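PDB 5A07: probable mannosyltransferase KTR4 from Saccharomyces cerevisiae, which is a probable mannosyltransferase of the glycolipid 2-alpha-mannosyltransferase family, with a GT-A type fold, and holds GDP and a manganese ion in this model. Local coordinates for residues B[73-78]-B[421-426]. Numbering follows the deposited sequence.
Sequences KQLYEE and WIRHSM
Leu75 of helix 65-80 meets Ile422 and Arg423 of helix 418-425. One methyl does most of the touching. Leu75 CD2 lies 3.8 Å from Ile422 CG2, and the two side chains run alongside each other in opposite directions. Leu75 CG is anti to the backbone N (chi1 179°), which carries the isobutyl group out from its helix to the second one. Ile422 offers its short branch: CG2 is also 4.1 Å from Leu75 CG.

The same Leu75 CD2 is 3.9 Å from Arg423 NH2. The methyl approaches the guanidinium obliquely. The arginine chain is extended as far as CD and then bends at chi3 (-62°), and this turn brings its head back toward helix 65-80. There Arg423 NH1 hydrogen-bonds Asn72 OD1, one residue before 73-78, so the polar end is tied to the helix that Leu75 belongs to.

Further out, Ile422 also touches Trp373 on strand 371-373, and the buried Trp421 makes edge-to-face contacts with Phe258, Phe317 and Trp295.

Between 73-78 and 421-426 the contact is purely van der Waals, with no hydrogen bond. It joins an N-terminal and a C-terminal helix through a small apolar patch, buried at Ile422 and bordered by the exposed Arg423. With no directional bond between the segments, their hold on each other rests on close packing, while the bond outside them fixes where the guanidinium lies beside Leu75.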
loop_
_atom_site.group_PDB
_atom_site.type_symbol
_atom_site.label_atom_id
_atom_site.label_comp_id
_atom_site.label_asym_id
_atom_site.label_seq_id
_atom_site.Cartn_x
_atom_site.Cartn_y
_atom_site.Cartn_z
ATOM N N LYS B 73 -19.745 -2.919 6.964
ATOM C CA LYS B 73 -19.533 -1.781 7.877
ATOM C C LYS B 73 -19.623 -2.186 9.302
ATOM O O LYS B 73 -18.934 -1.679 10.125
ATOM C CB LYS B 73 -20.601 -0.711 7.667
ATOM C CG LYS B 73 -20.472 0.053 6.396
ATOM C CD LYS B 73 -21.266 1.373 6.500
ATOM C CE LYS B 73 -22.490 1.407 5.593
ATOM N NZ LYS B 73 -22.744 2.736 4.933
ATOM N N GLN B 74 -20.531 -3.103 9.616
ATOM C CA GLN B 74 -20.650 -3.555 10.976
ATOM C C GLN B 74 -19.416 -4.318 11.393
ATOM O O GLN B 74 -18.955 -4.170 12.541
ATOM C CB GLN B 74 -21.900 -4.448 11.178
ATOM C CG GLN B 74 -21.958 -5.029 12.573
ATOM C CD GLN B 74 -23.295 -5.741 12.861
ATOM O OE1 GLN B 74 -23.436 -6.445 13.852
ATOM N NE2 GLN B 74 -24.250 -5.568 11.997
ATOM N N LEU B 75 -18.909 -5.199 10.536
ATOM C CA LEU B 75 -17.674 -5.947 10.845
ATOM C C LEU B 75 -16.462 -5.003 11.036
ATOM O O LEU B 75 -15.710 -5.098 11.984
ATOM C CB LEU B 75 -17.368 -6.969 9.769
ATOM C CG LEU B 75 -16.078 -7.752 10.035
ATOM C CD1 LEU B 75 -16.228 -8.582 11.314
ATOM C CD2 LEU B 75 -15.741 -8.672 8.888
ATOM N N TYR B 76 -16.343 -4.040 10.144
ATOM C CA TYR B 76 -15.322 -2.978 10.280
ATOM C C TYR B 76 -15.431 -2.263 11.594
ATOM O O TYR B 76 -14.462 -2.086 12.285
ATOM C CB TYR B 76 -15.415 -2.029 9.070
ATOM C CG TYR B 76 -14.442 -0.896 9.119
ATOM C CD1 TYR B 76 -13.136 -1.049 8.703
ATOM C CD2 TYR B 76 -14.834 0.358 9.565
ATOM C CE1 TYR B 76 -12.222 0.033 8.732
ATOM C CE2 TYR B 76 -13.958 1.433 9.569
ATOM C CZ TYR B 76 -12.652 1.267 9.158
ATOM O OH TYR B 76 -11.789 2.315 9.315
ATOM N N GLU B 77 -16.618 -1.797 11.921
ATOM C CA GLU B 77 -16.856 -1.115 13.148
ATOM C C GLU B 77 -16.515 -1.927 14.393
ATOM O O GLU B 77 -15.952 -1.398 15.347
ATOM C CB GLU B 77 -18.310 -0.642 13.187
ATOM C CG GLU B 77 -18.680 0.047 14.474
ATOM C CD GLU B 77 -20.174 0.505 14.537
ATOM O OE1 GLU B 77 -20.548 1.503 13.876
ATOM O OE2 GLU B 77 -20.951 -0.089 15.323
ATOM N N GLU B 78 -16.838 -3.208 14.367
ATOM C CA GLU B 78 -16.487 -4.065 15.483
ATOM C C GLU B 78 -15.021 -4.108 15.695
ATOM O O GLU B 78 -14.546 -4.254 16.832
ATOM C CB GLU B 78 -17.015 -5.489 15.245
ATOM C CG GLU B 78 -18.531 -5.535 15.464
ATOM C CD GLU B 78 -19.247 -6.804 14.919
ATOM O OE1 GLU B 78 -18.654 -7.629 14.196
ATOM O OE2 GLU B 78 -20.477 -6.915 15.157
ATOM N N TRP B 421 -10.820 -8.194 3.831
ATOM C CA TRP B 421 -9.545 -8.617 4.361
ATOM C C TRP B 421 -9.726 -9.271 5.781
ATOM O O TRP B 421 -9.144 -10.340 6.057
ATOM C CB TRP B 421 -8.575 -7.370 4.481
ATOM C CG TRP B 421 -7.220 -7.778 4.904
ATOM C CD1 TRP B 421 -6.716 -7.818 6.182
ATOM C CD2 TRP B 421 -6.214 -8.322 4.061
ATOM N NE1 TRP B 421 -5.486 -8.348 6.171
ATOM C CE2 TRP B 421 -5.154 -8.675 4.872
ATOM C CE3 TRP B 421 -6.151 -8.597 2.672
ATOM C CZ2 TRP B 421 -4.001 -9.241 4.380
ATOM C CZ3 TRP B 421 -4.971 -9.171 2.147
ATOM C CH2 TRP B 421 -3.930 -9.510 3.009
ATOM N N ILE B 422 -10.516 -8.650 6.615
ATOM C CA ILE B 422 -10.799 -9.218 7.965
ATOM C C ILE B 422 -11.464 -10.585 7.827
ATOM O O ILE B 422 -11.042 -11.560 8.472
ATOM C CB ILE B 422 -11.699 -8.315 8.816
ATOM C CG1 ILE B 422 -10.940 -7.037 9.184
ATOM C CG2 ILE B 422 -12.151 -9.029 10.127
ATOM C CD1 ILE B 422 -11.800 -5.953 9.738
ATOM N N ARG B 423 -12.464 -10.646 6.995
ATOM C CA ARG B 423 -13.260 -11.891 6.851
ATOM C C ARG B 423 -12.459 -13.052 6.273
ATOM O O ARG B 423 -12.598 -14.194 6.735
ATOM C CB ARG B 423 -14.466 -11.602 5.994
ATOM C CG ARG B 423 -15.373 -12.822 5.684
ATOM C CD ARG B 423 -16.550 -12.413 4.822
ATOM N NE ARG B 423 -17.319 -11.473 5.577
ATOM C CZ ARG B 423 -17.685 -10.221 5.224
ATOM N NH1 ARG B 423 -17.417 -9.744 4.029
ATOM N NH2 ARG B 423 -18.351 -9.483 6.116
ATOM N N HIS B 424 -11.633 -12.785 5.275
ATOM C CA HIS B 424 -11.018 -13.841 4.454
ATOM C C HIS B 424 -9.513 -13.975 4.561
ATOM O O HIS B 424 -8.945 -15.025 4.192
ATOM C CB HIS B 424 -11.324 -13.632 2.978
ATOM C CG HIS B 424 -12.768 -13.766 2.667
ATOM N ND1 HIS B 424 -13.411 -14.988 2.656
ATOM C CD2 HIS B 424 -13.689 -12.846 2.347
ATOM C CE1 HIS B 424 -14.677 -14.800 2.364
ATOM N NE2 HIS B 424 -14.878 -13.507 2.179
ATOM N N SER B 425 -8.822 -12.942 5.010
ATOM C CA SER B 425 -7.397 -12.984 4.949
ATOM C C SER B 425 -6.770 -13.095 6.285
ATOM O O SER B 425 -5.601 -13.404 6.354
ATOM C CB SER B 425 -6.779 -11.771 4.275
ATOM O OG SER B 425 -7.232 -11.644 2.973
ATOM N N MET B 426 -7.490 -12.843 7.352
ATOM C CA MET B 426 -6.871 -12.901 8.663
ATOM C C MET B 426 -7.196 -14.218 9.383
ATOM O O MET B 426 -8.353 -14.502 9.628
ATOM C CB MET B 426 -7.308 -11.704 9.496
ATOM C CG MET B 426 -6.792 -10.332 8.923
ATOM S SD MET B 426 -7.443 -8.900 9.802
ATOM C CE MET B 426 -6.526 -8.909 11.307
#